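PDB 7COL: 5-ketofructose reductase from Gluconobacter sp., which probably catalyses the NADPH-dependent reduction of 5-ketofructose, using a fold related to that of shikimate dehydrogenase. Local coordinates for residues Ala25-Gly30 with Ala271-Thr276; Ala91-Ala96 with Asn106-Gly111; Leu116-Ser121 with Thr244-Leu249; Leu194-Ser199 with Ala223-Asn228. One frame throughout, in Å; residues are numbered along the deposited sequence.

In the fold
Interactions 2, 3 and 4 each touch the bound NADPH, whereas interaction 1 lies about 17 Å (centre to centre) from the middle of the chain and packs the terminal helix 270-281 against helix 23-34; its nearest approach noted to the cofactor is the side chain of M26, about 9 Å away. Interactions 3 and 4 are the closest pair, with centres 11 Å apart, and they share a sheet: strand 245-246 runs beside strand 221-224, and L246 O lies 3.0 Å from D224 N, probably a hydrogen bond. G248 O and V225 O both accept hydrogen bonds from the carboxamide N7N. Interaction 2 sets D108 beside the nicotinamide, and helix 110-119 leads on to interaction 3, 19 Å away between centres.

Interaction 1: Ala25-Gly30 with Ala271-Thr276; sequences AMVEAG and AVMAQT
M26 and M273 form the buried side of a helix-helix packing contact in which helix 23-34 of the substrate-binding domain meets the C-terminal helix 270-281. The axes of the two short segments run 145° apart, closer to antiparallel than perpendicular, and approach to 8.4 Å. At M26 and M273 the backbones come nearest, their CA atoms only 5.1 Å apart. M273 holds CG anti to its carbonyl carbon (chi1 -70°), which lays that methylene over M26 O at 3.5 Å; a bend at chi3 then turns CE back to M26 CG, 3.7 Å away. G30 offers only backbone here, its CA 4.3 Å from M273 CG. M273 also packs on V253 and V257 of helix 248-264, so it sits where three helices meet.

The other side, made by A25, A29, V272 and T276, is partly exposed. V272 CG1 rests loosely, 4.1 Å from A29 CB, while T276 CG2 leans on A25 O. Facing away from this contact, E28 forms a salt bridge with R39 of the second subunit. No hydrogen bond joins the segments. T276 OG1 instead bonds back to V272 O within its own helix, at 2.9 Å, and makes the one close approach on this side, 3.3 Å from A29 CB.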
# COMPACT_ATOMS: atom_id res chain seq x y z
N ALA A 25 -5.40 -8.96 -7.01
CA ALA A 25 -5.28 -10.39 -6.69
C ALA A 25 -4.42 -11.13 -7.71
O ALA A 25 -3.54 -11.90 -7.34
CB ALA A 25 -6.65 -11.03 -6.57
N MET A 26 -4.68 -10.88 -8.99
CA MET A 26 -3.89 -11.43 -10.07
C MET A 26 -2.40 -11.08 -9.97
O MET A 26 -1.55 -12.00 -9.97
CB MET A 26 -4.50 -10.99 -11.40
CG MET A 26 -3.72 -11.42 -12.61
SD MET A 26 -4.40 -10.73 -14.13
CE MET A 26 -3.72 -9.07 -14.13
N VAL A 27 -2.09 -9.77 -9.88
CA VAL A 27 -0.72 -9.28 -9.85
C VAL A 27 -0.00 -9.83 -8.62
O VAL A 27 1.11 -10.38 -8.73
CB VAL A 27 -0.60 -7.72 -9.99
CG1 VAL A 27 0.82 -7.23 -9.71
CG2 VAL A 27 -1.01 -7.27 -11.39
N GLU A 28 -0.66 -9.74 -7.46
CA GLU A 28 -0.02 -10.22 -6.22
C GLU A 28 0.19 -11.74 -6.15
O GLU A 28 1.09 -12.20 -5.44
CB GLU A 28 -0.75 -9.71 -5.00
CG GLU A 28 -0.60 -8.21 -4.81
CD GLU A 28 -0.86 -7.80 -3.39
OE1 GLU A 28 -1.78 -8.38 -2.77
OE2 GLU A 28 -0.15 -6.92 -2.91
N ALA A 29 -0.63 -12.49 -6.89
CA ALA A 29 -0.42 -13.93 -7.01
C ALA A 29 0.88 -14.17 -7.78
O ALA A 29 1.69 -15.01 -7.38
CB ALA A 29 -1.61 -14.60 -7.68
N GLY A 30 1.10 -13.39 -8.85
CA GLY A 30 2.38 -13.37 -9.58
C GLY A 30 3.60 -12.98 -8.74
O GLY A 30 4.61 -13.70 -8.74
N ALA A 271 0.67 -18.27 -16.22
CA ALA A 271 -0.18 -19.41 -15.81
C ALA A 271 -0.78 -19.22 -14.41
O ALA A 271 -1.96 -19.44 -14.19
CB ALA A 271 0.59 -20.73 -15.90
N VAL A 272 0.07 -18.81 -13.46
CA VAL A 272 -0.35 -18.47 -12.11
C VAL A 272 -1.46 -17.41 -12.15
O VAL A 272 -2.53 -17.58 -11.56
CB VAL A 272 0.87 -17.98 -11.28
CG1 VAL A 272 0.45 -17.35 -9.96
CG2 VAL A 272 1.86 -19.10 -11.06
N MET A 273 -1.18 -16.32 -12.88
CA MET A 273 -2.08 -15.18 -13.00
C MET A 273 -3.41 -15.52 -13.67
O MET A 273 -4.46 -15.05 -13.20
CB MET A 273 -1.37 -14.05 -13.75
CG MET A 273 -0.25 -13.39 -12.96
SD MET A 273 0.71 -12.23 -13.95
CE MET A 273 -0.34 -10.78 -13.97
N ALA A 274 -3.36 -16.32 -14.75
CA ALA A 274 -4.57 -16.83 -15.43
C ALA A 274 -5.46 -17.67 -14.51
O ALA A 274 -6.65 -17.38 -14.38
CB ALA A 274 -4.20 -17.61 -16.70
N GLN A 275 -4.87 -18.67 -13.86
CA GLN A 275 -5.60 -19.46 -12.86
C GLN A 275 -6.29 -18.57 -11.82
O GLN A 275 -7.49 -18.73 -11.60
CB GLN A 275 -4.69 -20.50 -12.19
CG GLN A 275 -5.44 -21.71 -11.62
CD GLN A 275 -6.37 -22.37 -12.63
OE1 GLN A 275 -7.60 -22.21 -12.56
NE2 GLN A 275 -5.80 -23.08 -13.60
N THR A 276 -5.55 -17.61 -11.25
CA THR A 276 -6.09 -16.65 -10.27
C THR A 276 -7.34 -15.92 -10.81
O THR A 276 -8.38 -15.90 -10.14
CB THR A 276 -5.01 -15.65 -9.78
OG1 THR A 276 -3.86 -16.38 -9.32
CG2 THR A 276 -5.52 -14.79 -8.62

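Interaction 2: Ala91-Ala96 with Asn106-Gly111; sequences AVNCVA and NTDGKG. With NDP (NADPH dihydro-nicotinamide-adenine-dinucleotide phosphate), chain C.
A backbone carbonyl is gripped from above its plane where A91 meets N106: N106 ND2 donates to A91 O at 2.7 Å, with the hydrogen nearly in line (174°) although the donor stands 68° out of the carbonyl plane. The oxygen lies in the amide plane of N106, so the N-H is aimed straight at it, but not on a carbonyl lone pair.

N93 grips T107 at two points. Its OD1 accepts from T107 N at 2.6 Å and its ND2 donates to T107 OG1 at 2.8 Å. With CG between the backbone N and the carbonyl carbon, N93 turns this end of its amide to T107, whose N and OG1 both lie within about 16° of the amide plane; the side chains cross at about a right angle. Q255 also bonds T107 OG1. N106 OD1 takes the backbone N of D108 at 3.0 Å, closing an Asx turn just ahead of helix 110-119.

That turn presents D108 OD1 3.6 Å from C5N of the nicotinamide, while D108 OD2 forms a salt bridge with K72. A water bridges D108 OD1 to N93 ND2, weakly at the asparagine. With N93 and C94 facing H105 in a classic beta bulge, the contact joins a hairpin to the nicotinamide site, consistent with the active-site cleft of the shikimate dehydrogenase family.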
# COMPACT_ATOMS: atom_id res chain seq x y z
N ALA A 91 -4.44 8.60 -23.76
CA ALA A 91 -4.83 8.05 -22.45
C ALA A 91 -3.75 7.13 -21.89
O ALA A 91 -3.05 6.45 -22.65
CB ALA A 91 -6.17 7.32 -22.54
N VAL A 92 -3.61 7.13 -20.56
CA VAL A 92 -2.57 6.38 -19.87
C VAL A 92 -3.22 5.50 -18.78
O VAL A 92 -4.08 5.97 -18.03
CB VAL A 92 -1.50 7.35 -19.27
CG1 VAL A 92 -0.81 6.79 -18.03
CG2 VAL A 92 -0.47 7.73 -20.32
N ASN A 93 -2.80 4.23 -18.72
CA ASN A 93 -3.30 3.32 -17.67
C ASN A 93 -2.18 2.64 -16.85
O ASN A 93 -2.46 1.84 -15.96
CB ASN A 93 -4.20 2.24 -18.28
CG ASN A 93 -3.42 1.21 -19.05
OD1 ASN A 93 -2.50 1.54 -19.77
ND2 ASN A 93 -3.78 -0.06 -18.89
N CYS A 94 -0.93 2.96 -17.20
CA CYS A 94 0.23 2.35 -16.58
C CYS A 94 1.33 3.39 -16.51
O CYS A 94 1.80 3.86 -17.54
CB CYS A 94 0.67 1.10 -17.36
SG CYS A 94 2.11 0.31 -16.63
N VAL A 95 1.72 3.76 -15.30
CA VAL A 95 2.72 4.81 -15.09
C VAL A 95 3.88 4.16 -14.35
O VAL A 95 3.68 3.46 -13.36
CB VAL A 95 2.16 6.02 -14.28
CG1 VAL A 95 3.26 7.05 -13.97
CG2 VAL A 95 1.01 6.69 -15.01
N ALA A 96 5.09 4.37 -14.86
CA ALA A 96 6.28 3.95 -14.14
C ALA A 96 6.89 5.18 -13.51
O ALA A 96 6.91 6.25 -14.10
CB ALA A 96 7.26 3.25 -15.07
N ASN A 106 0.28 3.16 -22.11
CA ASN A 106 -1.03 2.53 -22.31
C ASN A 106 -0.95 1.02 -22.66
O ASN A 106 -0.50 0.65 -23.74
CB ASN A 106 -1.82 3.28 -23.37
CG ASN A 106 -3.29 2.95 -23.32
OD1 ASN A 106 -3.68 1.80 -23.45
ND2 ASN A 106 -4.12 3.96 -23.09
N THR A 107 -1.45 0.16 -21.77
CA THR A 107 -1.39 -1.29 -22.00
C THR A 107 -2.70 -1.90 -22.50
O THR A 107 -2.75 -3.09 -22.77
CB THR A 107 -0.88 -2.09 -20.77
OG1 THR A 107 -1.83 -1.97 -19.70
CG2 THR A 107 0.50 -1.60 -20.30
N ASP A 108 -3.75 -1.07 -22.64
CA ASP A 108 -5.10 -1.54 -23.03
C ASP A 108 -5.16 -2.38 -24.29
O ASP A 108 -5.94 -3.34 -24.35
CB ASP A 108 -6.09 -0.38 -23.14
CG ASP A 108 -6.74 -0.06 -21.81
OD1 ASP A 108 -6.99 -0.99 -21.01
OD2 ASP A 108 -7.01 1.14 -21.58
N GLY A 109 -4.32 -2.04 -25.27
CA GLY A 109 -4.18 -2.85 -26.49
C GLY A 109 -2.95 -3.75 -26.54
O GLY A 109 -2.79 -4.50 -27.51
N LYS A 110 -2.09 -3.68 -25.52
CA LYS A 110 -0.86 -4.45 -25.49
C LYS A 110 -1.08 -5.87 -24.99
O LYS A 110 -0.34 -6.78 -25.37
CB LYS A 110 0.23 -3.76 -24.65
CG LYS A 110 0.78 -2.48 -25.26
CD LYS A 110 1.95 -1.90 -24.49
CE LYS A 110 2.30 -0.50 -24.97
NZ LYS A 110 2.75 -0.43 -26.39
N GLY A 111 -2.07 -6.05 -24.10
CA GLY A 111 -2.52 -7.38 -23.68
C GLY A 111 -2.98 -8.17 -24.89
O GLY A 111 -2.48 -9.27 -25.15
PA NDP C . -16.74 1.84 -24.67
O1A NDP C . -18.03 2.16 -23.93
O2A NDP C . -15.67 2.90 -24.77
O5B NDP C . -17.12 1.36 -26.16
C5B NDP C . -18.16 0.41 -26.38
C4B NDP C . -18.17 0.00 -27.84
O4B NDP C . -19.01 -1.15 -28.00
C3B NDP C . -18.78 1.07 -28.73
O3B NDP C . -18.06 1.10 -29.97
C2B NDP C . -20.19 0.60 -28.99
O2B NDP C . -20.75 1.09 -30.20
C1B NDP C . -20.02 -0.91 -28.99
N9A NDP C . -21.27 -1.62 -28.65
C8A NDP C . -21.74 -1.85 -27.41
N7A NDP C . -22.92 -2.52 -27.45
C5A NDP C . -23.21 -2.73 -28.76
C6A NDP C . -24.29 -3.39 -29.53
N6A NDP C . -25.33 -3.96 -28.87
N1A NDP C . -24.22 -3.39 -30.89
C2A NDP C . -23.19 -2.83 -31.55
N3A NDP C . -22.17 -2.22 -30.92
C4A NDP C . -22.12 -2.14 -29.55
O3 NDP C . -16.12 0.49 -24.05
PN NDP C . -14.54 0.14 -24.12
O1N NDP C . -13.85 0.91 -23.00
O2N NDP C . -14.07 0.30 -25.54
O5D NDP C . -14.46 -1.43 -23.72
C5D NDP C . -15.17 -2.45 -24.42
C4D NDP C . -15.02 -3.78 -23.70
O4D NDP C . -13.65 -4.21 -23.73
C3D NDP C . -15.42 -3.72 -22.23
O3D NDP C . -16.37 -4.76 -22.01
C2D NDP C . -14.14 -3.93 -21.43
O2D NDP C . -14.38 -4.76 -20.29
C1D NDP C . -13.20 -4.60 -22.43
N1N NDP C . -11.75 -4.35 -22.28
C2N NDP C . -10.95 -5.43 -22.13
C3N NDP C . -9.56 -5.33 -21.99
C7N NDP C . -8.71 -6.58 -21.81
O7N NDP C . -7.50 -6.49 -21.58
N7N NDP C . -9.30 -7.79 -21.90
C4N NDP C . -8.99 -4.04 -22.03
C5N NDP C . -9.82 -2.92 -22.20
C6N NDP C . -11.20 -3.10 -22.33
P2B NDP C . -21.28 2.62 -30.32
O1X NDP C . -20.01 3.40 -30.55
O2X NDP C . -22.20 2.60 -31.52
O3X NDP C . -21.96 2.88 -29.00
O HOH W 1 -7.10 -0.30 -18.12

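Interaction 3: Leu116-Ser121 with Thr244-Leu249; sequences LKTVTS and TTLDGL. With NDP (NADPH dihydro-nicotinamide-adenine-dinucleotide phosphate), chain C.
L246 reaches across from its strand to the last turn of helix 110-119, and apolar packing makes up the direct contact. With CG anti to the carbonyl carbon and beside the backbone N (chi1 -62°), L246 sends its forked end to the helix, where its two methyls straddle V119. CD1 sits 3.6 Å from L116 CA and 3.8 Å from V119 CG2, whereas CD2 lies beside V119 CG1 and the hydroxyl of T118. L246 and V119 meet tip to tip. T244 comes to V119 in the same manner, CG2 to CG1 at 3.7 Å, but from an exposed position, so this end is more open than the one around the buried L116. V221 of strand 221-224 continues the apolar surface, touching L116, V119 and L246.

Hydrogen bonds run within and around the segments, none across them. L116 O accepts from V119 N at 2.8 Å and from T120 N at 2.9 Å. T118 OG1 bonds to S115 O, one turn back on its own helix. D247 occupies the N-cap of helix 248-264, its OD1 taking the backbone N of G250.

Next to D247, G248 O accepts from the carboxamide N7N of NADPH at 3.0 Å. Helix 110-119 packs on strand 245-246, the outermost strand of a parallel Rossmann-type sheet, and the helix after that strand starts at the carboxamide of the cofactor.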
# COMPACT_ATOMS: atom_id res chain seq x y z
N LEU A 116 -2.12 -12.01 -29.29
CA LEU A 116 -2.08 -12.21 -30.75
C LEU A 116 -0.78 -12.92 -31.16
O LEU A 116 -0.81 -13.97 -31.84
CB LEU A 116 -2.23 -10.89 -31.51
CG LEU A 116 -2.31 -10.90 -33.05
CD1 LEU A 116 -3.55 -11.62 -33.57
CD2 LEU A 116 -2.27 -9.47 -33.57
N LYS A 117 0.34 -12.37 -30.71
CA LYS A 117 1.67 -12.86 -31.06
C LYS A 117 1.95 -14.33 -30.72
O LYS A 117 2.85 -14.91 -31.33
CB LYS A 117 2.75 -11.97 -30.45
CG LYS A 117 3.02 -10.71 -31.24
CD LYS A 117 4.22 -10.00 -30.63
CE LYS A 117 4.53 -8.71 -31.35
NZ LYS A 117 5.59 -8.03 -30.58
N THR A 118 1.21 -14.92 -29.78
CA THR A 118 1.32 -16.37 -29.50
C THR A 118 0.85 -17.22 -30.70
O THR A 118 1.33 -18.34 -30.89
CB THR A 118 0.54 -16.81 -28.24
OG1 THR A 118 -0.87 -16.63 -28.44
CG2 THR A 118 1.01 -16.04 -26.99
N VAL A 119 -0.06 -16.66 -31.50
CA VAL A 119 -0.60 -17.38 -32.66
C VAL A 119 -0.12 -16.86 -34.03
O VAL A 119 0.10 -17.66 -34.96
CB VAL A 119 -2.16 -17.54 -32.60
CG1 VAL A 119 -2.58 -18.27 -31.33
CG2 VAL A 119 -2.90 -16.22 -32.72
N THR A 120 0.05 -15.54 -34.16
CA THR A 120 0.41 -14.92 -35.45
C THR A 120 1.07 -13.54 -35.30
O THR A 120 0.88 -12.85 -34.29
CB THR A 120 -0.80 -14.89 -36.43
OG1 THR A 120 -0.35 -14.54 -37.74
CG2 THR A 120 -1.90 -13.92 -35.98
N SER A 121 1.87 -13.14 -36.28
CA SER A 121 2.41 -11.78 -36.31
C SER A 121 1.34 -10.77 -36.73
O SER A 121 0.54 -11.06 -37.62
CB SER A 121 3.65 -11.68 -37.21
OG SER A 121 4.14 -10.35 -37.23
N THR A 244 -8.76 -20.46 -34.88
CA THR A 244 -7.92 -20.18 -33.73
C THR A 244 -8.48 -18.92 -33.05
O THR A 244 -8.72 -17.91 -33.71
CB THR A 244 -6.46 -20.00 -34.17
OG1 THR A 244 -6.03 -21.21 -34.80
CG2 THR A 244 -5.54 -19.71 -32.97
N THR A 245 -8.71 -19.01 -31.74
CA THR A 245 -9.34 -17.93 -30.97
C THR A 245 -8.49 -17.45 -29.80
O THR A 245 -7.62 -18.18 -29.30
CB THR A 245 -10.74 -18.31 -30.45
OG1 THR A 245 -10.65 -19.37 -29.49
CG2 THR A 245 -11.66 -18.73 -31.60
N LEU A 246 -8.74 -16.21 -29.37
CA LEU A 246 -8.01 -15.56 -28.28
C LEU A 246 -8.98 -14.80 -27.40
O LEU A 246 -9.74 -13.94 -27.88
CB LEU A 246 -6.95 -14.60 -28.85
CG LEU A 246 -5.84 -15.21 -29.72
CD1 LEU A 246 -5.19 -14.10 -30.53
CD2 LEU A 246 -4.81 -15.99 -28.88
N ASP A 247 -8.94 -15.11 -26.10
CA ASP A 247 -9.94 -14.61 -25.16
C ASP A 247 -9.46 -13.42 -24.35
O ASP A 247 -8.26 -13.22 -24.17
CB ASP A 247 -10.42 -15.73 -24.23
CG ASP A 247 -9.32 -16.28 -23.34
OD1 ASP A 247 -8.94 -15.61 -22.37
OD2 ASP A 247 -8.84 -17.39 -23.61
N GLY A 248 -10.41 -12.64 -23.84
CA GLY A 248 -10.10 -11.40 -23.14
C GLY A 248 -9.51 -11.62 -21.75
O GLY A 248 -8.89 -10.71 -21.20
N LEU A 249 -9.68 -12.83 -21.20
CA LEU A 249 -9.04 -13.19 -19.90
C LEU A 249 -7.52 -13.26 -20.08
O LEU A 249 -6.78 -12.70 -19.27
CB LEU A 249 -9.60 -14.51 -19.31
CG LEU A 249 -9.24 -14.98 -17.88
CD1 LEU A 249 -10.35 -15.84 -17.28
CD2 LEU A 249 -7.91 -15.74 -17.84
PA NDP C . -16.74 1.84 -24.67
O1A NDP C . -18.03 2.16 -23.93
O2A NDP C . -15.67 2.90 -24.77
O5B NDP C . -17.12 1.36 -26.16
C5B NDP C . -18.16 0.41 -26.38
C4B NDP C . -18.17 0.00 -27.84
O4B NDP C . -19.01 -1.15 -28.00
C3B NDP C . -18.78 1.07 -28.73
O3B NDP C . -18.06 1.10 -29.97
C2B NDP C . -20.19 0.60 -28.99
O2B NDP C . -20.75 1.09 -30.20
C1B NDP C . -20.02 -0.91 -28.99
N9A NDP C . -21.27 -1.62 -28.65
C8A NDP C . -21.74 -1.85 -27.41
N7A NDP C . -22.92 -2.52 -27.45
C5A NDP C . -23.21 -2.73 -28.76
C6A NDP C . -24.29 -3.39 -29.53
N6A NDP C . -25.33 -3.96 -28.87
N1A NDP C . -24.22 -3.39 -30.89
C2A NDP C . -23.19 -2.83 -31.55
N3A NDP C . -22.17 -2.22 -30.92
C4A NDP C . -22.12 -2.14 -29.55
O3 NDP C . -16.12 0.49 -24.05
PN NDP C . -14.54 0.14 -24.12
O1N NDP C . -13.85 0.91 -23.00
O2N NDP C . -14.07 0.30 -25.54
O5D NDP C . -14.46 -1.43 -23.72
C5D NDP C . -15.17 -2.45 -24.42
C4D NDP C . -15.02 -3.78 -23.70
O4D NDP C . -13.65 -4.21 -23.73
C3D NDP C . -15.42 -3.72 -22.23
O3D NDP C . -16.37 -4.76 -22.01
C2D NDP C . -14.14 -3.93 -21.43
O2D NDP C . -14.38 -4.76 -20.29
C1D NDP C . -13.20 -4.60 -22.43
N1N NDP C . -11.75 -4.35 -22.28
C2N NDP C . -10.95 -5.43 -22.13
C3N NDP C . -9.56 -5.33 -21.99
C7N NDP C . -8.71 -6.58 -21.81
O7N NDP C . -7.50 -6.49 -21.58
N7N NDP C . -9.30 -7.79 -21.90
C4N NDP C . -8.99 -4.04 -22.03
C5N NDP C . -9.82 -2.92 -22.20
C6N NDP C . -11.20 -3.10 -22.33
P2B NDP C . -21.28 2.62 -30.32
O1X NDP C . -20.01 3.40 -30.55
O2X NDP C . -22.20 2.60 -31.52
O3X NDP C . -21.96 2.88 -29.00

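Interaction 4: Leu194-Ser199 with Ala223-Asn228; sequences LINATS and ADVIPN. With NDP (NADPH dihydro-nicotinamide-adenine-dinucleotide phosphate), chain C.
N196 and D224 lie side by side, pointing the same way from neighbouring parallel strands, because both hold CG anti to the backbone N (chi1 175° for N196). N196 ND2 donates to D224 OD1 at 2.9 Å, almost straight at 172°. The carboxylate oxygen is in the amide plane, yet ND2 comes from above the carboxylate plane, the two flat groups being turned 71° apart. I226 N reaches D224 OD1 from the opposite face at 3.1 Å, completing an Asx turn. T232 holds OD2, so both carboxylate oxygens are engaged.

Between the strands that carry this pair run three backbone hydrogen bonds: A223 N to L194 O, N196 N to A223 O, and V225 N to N196 O. V225 CG1 and CG2 both sit at 3.3 Å from N196 O, and I226 CD1 stands beyond the end of the N196 amide, 3.4 Å from ND2 and in line with the CG-ND2 bond. N196 OD1 receives T198 OG1 at 2.5 Å, in the carbonyl plane on a lone pair, tying the loop after strand 193-196 to the amide.

The outer layer is the cofactor. V225 O accepts from the carboxamide N7N of NADPH at 2.8 Å, and V225 CG2 stands 3.1 Å from O4D of the nicotinamide ribose. T198 packs on the adenosine ribose, to which S199 N makes a weak bond. I139 of helix 134-145 backs I195 and V225. The C-terminal ends of adjacent parallel strands, with loops cradling the dinucleotide, are the cofactor site of a Rossmann fold.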
# COMPACT_ATOMS: atom_id res chain seq x y z
N LEU A 194 -9.83 -10.86 -36.91
CA LEU A 194 -11.07 -10.20 -36.51
C LEU A 194 -11.11 -10.08 -35.00
O LEU A 194 -10.85 -11.05 -34.28
CB LEU A 194 -12.29 -10.95 -37.03
CG LEU A 194 -13.69 -10.50 -36.57
CD1 LEU A 194 -14.08 -9.11 -37.05
CD2 LEU A 194 -14.72 -11.52 -37.00
N ILE A 195 -11.42 -8.87 -34.52
CA ILE A 195 -11.41 -8.60 -33.08
C ILE A 195 -12.73 -7.99 -32.63
O ILE A 195 -13.11 -6.94 -33.13
CB ILE A 195 -10.28 -7.63 -32.64
CG1 ILE A 195 -8.95 -7.95 -33.32
CG2 ILE A 195 -10.14 -7.62 -31.11
CD1 ILE A 195 -8.06 -6.75 -33.49
N ASN A 196 -13.39 -8.62 -31.67
CA ASN A 196 -14.47 -7.95 -30.98
C ASN A 196 -13.89 -7.02 -29.93
O ASN A 196 -13.19 -7.48 -29.03
CB ASN A 196 -15.45 -8.90 -30.31
CG ASN A 196 -16.51 -8.15 -29.51
OD1 ASN A 196 -17.27 -7.39 -30.08
ND2 ASN A 196 -16.49 -8.30 -28.16
N ALA A 197 -14.19 -5.72 -30.08
CA ALA A 197 -13.83 -4.69 -29.09
C ALA A 197 -15.05 -3.90 -28.60
O ALA A 197 -14.91 -2.88 -27.92
CB ALA A 197 -12.75 -3.76 -29.63
N THR A 198 -16.25 -4.40 -28.91
CA THR A 198 -17.50 -3.93 -28.29
C THR A 198 -17.64 -4.54 -26.89
O THR A 198 -16.87 -5.43 -26.51
CB THR A 198 -18.76 -4.34 -29.11
OG1 THR A 198 -18.93 -5.76 -29.05
CG2 THR A 198 -18.68 -3.89 -30.57
N SER A 199 -18.64 -4.07 -26.15
CA SER A 199 -19.01 -4.64 -24.83
C SER A 199 -20.04 -5.79 -24.92
O SER A 199 -20.47 -6.33 -23.88
CB SER A 199 -19.51 -3.52 -23.91
OG SER A 199 -20.54 -2.78 -24.54
N ALA A 223 -10.51 -12.89 -32.15
CA ALA A 223 -10.13 -12.42 -30.80
C ALA A 223 -11.26 -11.62 -30.17
O ALA A 223 -12.04 -10.97 -30.87
CB ALA A 223 -8.87 -11.57 -30.88
N ASP A 224 -11.32 -11.64 -28.84
CA ASP A 224 -12.39 -10.99 -28.13
C ASP A 224 -11.85 -10.35 -26.86
O ASP A 224 -11.15 -11.00 -26.08
CB ASP A 224 -13.48 -12.02 -27.80
CG ASP A 224 -14.81 -11.39 -27.50
OD1 ASP A 224 -14.84 -10.30 -26.89
OD2 ASP A 224 -15.84 -11.97 -27.89
N VAL A 225 -12.20 -9.09 -26.64
CA VAL A 225 -11.70 -8.33 -25.50
C VAL A 225 -12.34 -8.74 -24.19
O VAL A 225 -11.73 -8.52 -23.12
CB VAL A 225 -11.79 -6.79 -25.71
CG1 VAL A 225 -10.90 -6.38 -26.86
CG2 VAL A 225 -13.22 -6.32 -25.95
N ILE A 226 -13.54 -9.33 -24.25
CA ILE A 226 -14.34 -9.65 -23.05
C ILE A 226 -13.60 -10.58 -22.09
O ILE A 226 -13.27 -11.71 -22.46
CB ILE A 226 -15.80 -10.09 -23.37
CG1 ILE A 226 -16.71 -8.86 -23.45
CG2 ILE A 226 -16.40 -10.95 -22.25
CD1 ILE A 226 -16.77 -8.21 -24.80
N PRO A 227 -13.31 -10.09 -20.86
CA PRO A 227 -12.56 -10.92 -19.92
C PRO A 227 -13.42 -12.00 -19.24
O PRO A 227 -12.91 -13.08 -18.92
CB PRO A 227 -12.01 -9.92 -18.89
CG PRO A 227 -12.89 -8.72 -18.99
CD PRO A 227 -13.60 -8.75 -20.32
N ASN A 228 -14.70 -11.68 -19.04
CA ASN A 228 -15.62 -12.56 -18.35
C ASN A 228 -17.01 -12.45 -18.98
O ASN A 228 -17.59 -11.36 -18.99
CB ASN A 228 -15.67 -12.21 -16.85
CG ASN A 228 -16.42 -13.24 -16.02
OD1 ASN A 228 -16.40 -14.44 -16.32
ND2 ASN A 228 -17.06 -12.78 -14.95
PA NDP C . -16.74 1.84 -24.67
O1A NDP C . -18.03 2.16 -23.93
O2A NDP C . -15.67 2.90 -24.77
O5B NDP C . -17.12 1.36 -26.16
C5B NDP C . -18.16 0.41 -26.38
C4B NDP C . -18.17 0.00 -27.84
O4B NDP C . -19.01 -1.15 -28.00
C3B NDP C . -18.78 1.07 -28.73
O3B NDP C . -18.06 1.10 -29.97
C2B NDP C . -20.19 0.60 -28.99
O2B NDP C . -20.75 1.09 -30.20
C1B NDP C . -20.02 -0.91 -28.99
N9A NDP C . -21.27 -1.62 -28.65
C8A NDP C . -21.74 -1.85 -27.41
N7A NDP C . -22.92 -2.52 -27.45
C5A NDP C . -23.21 -2.73 -28.76
C6A NDP C . -24.29 -3.39 -29.53
N6A NDP C . -25.33 -3.96 -28.87
N1A NDP C . -24.22 -3.39 -30.89
C2A NDP C . -23.19 -2.83 -31.55
N3A NDP C . -22.17 -2.22 -30.92
C4A NDP C . -22.12 -2.14 -29.55
O3 NDP C . -16.12 0.49 -24.05
PN NDP C . -14.54 0.14 -24.12
O1N NDP C . -13.85 0.91 -23.00
O2N NDP C . -14.07 0.30 -25.54
O5D NDP C . -14.46 -1.43 -23.72
C5D NDP C . -15.17 -2.45 -24.42
C4D NDP C . -15.02 -3.78 -23.70
O4D NDP C . -13.65 -4.21 -23.73
C3D NDP C . -15.42 -3.72 -22.23
O3D NDP C . -16.37 -4.76 -22.01
C2D NDP C . -14.14 -3.93 -21.43
O2D NDP C . -14.38 -4.76 -20.29
C1D NDP C . -13.20 -4.60 -22.43
N1N NDP C . -11.75 -4.35 -22.28
C2N NDP C . -10.95 -5.43 -22.13
C3N NDP C . -9.56 -5.33 -21.99
C7N NDP C . -8.71 -6.58 -21.81
O7N NDP C . -7.50 -6.49 -21.58
N7N NDP C . -9.30 -7.79 -21.90
C4N NDP C . -8.99 -4.04 -22.03
C5N NDP C . -9.82 -2.92 -22.20
C6N NDP C . -11.20 -3.10 -22.33
P2B NDP C . -21.28 2.62 -30.32
O1X NDP C . -20.01 3.40 -30.55
O2X NDP C . -22.20 2.60 -31.52
O3X NDP C . -21.96 2.88 -29.00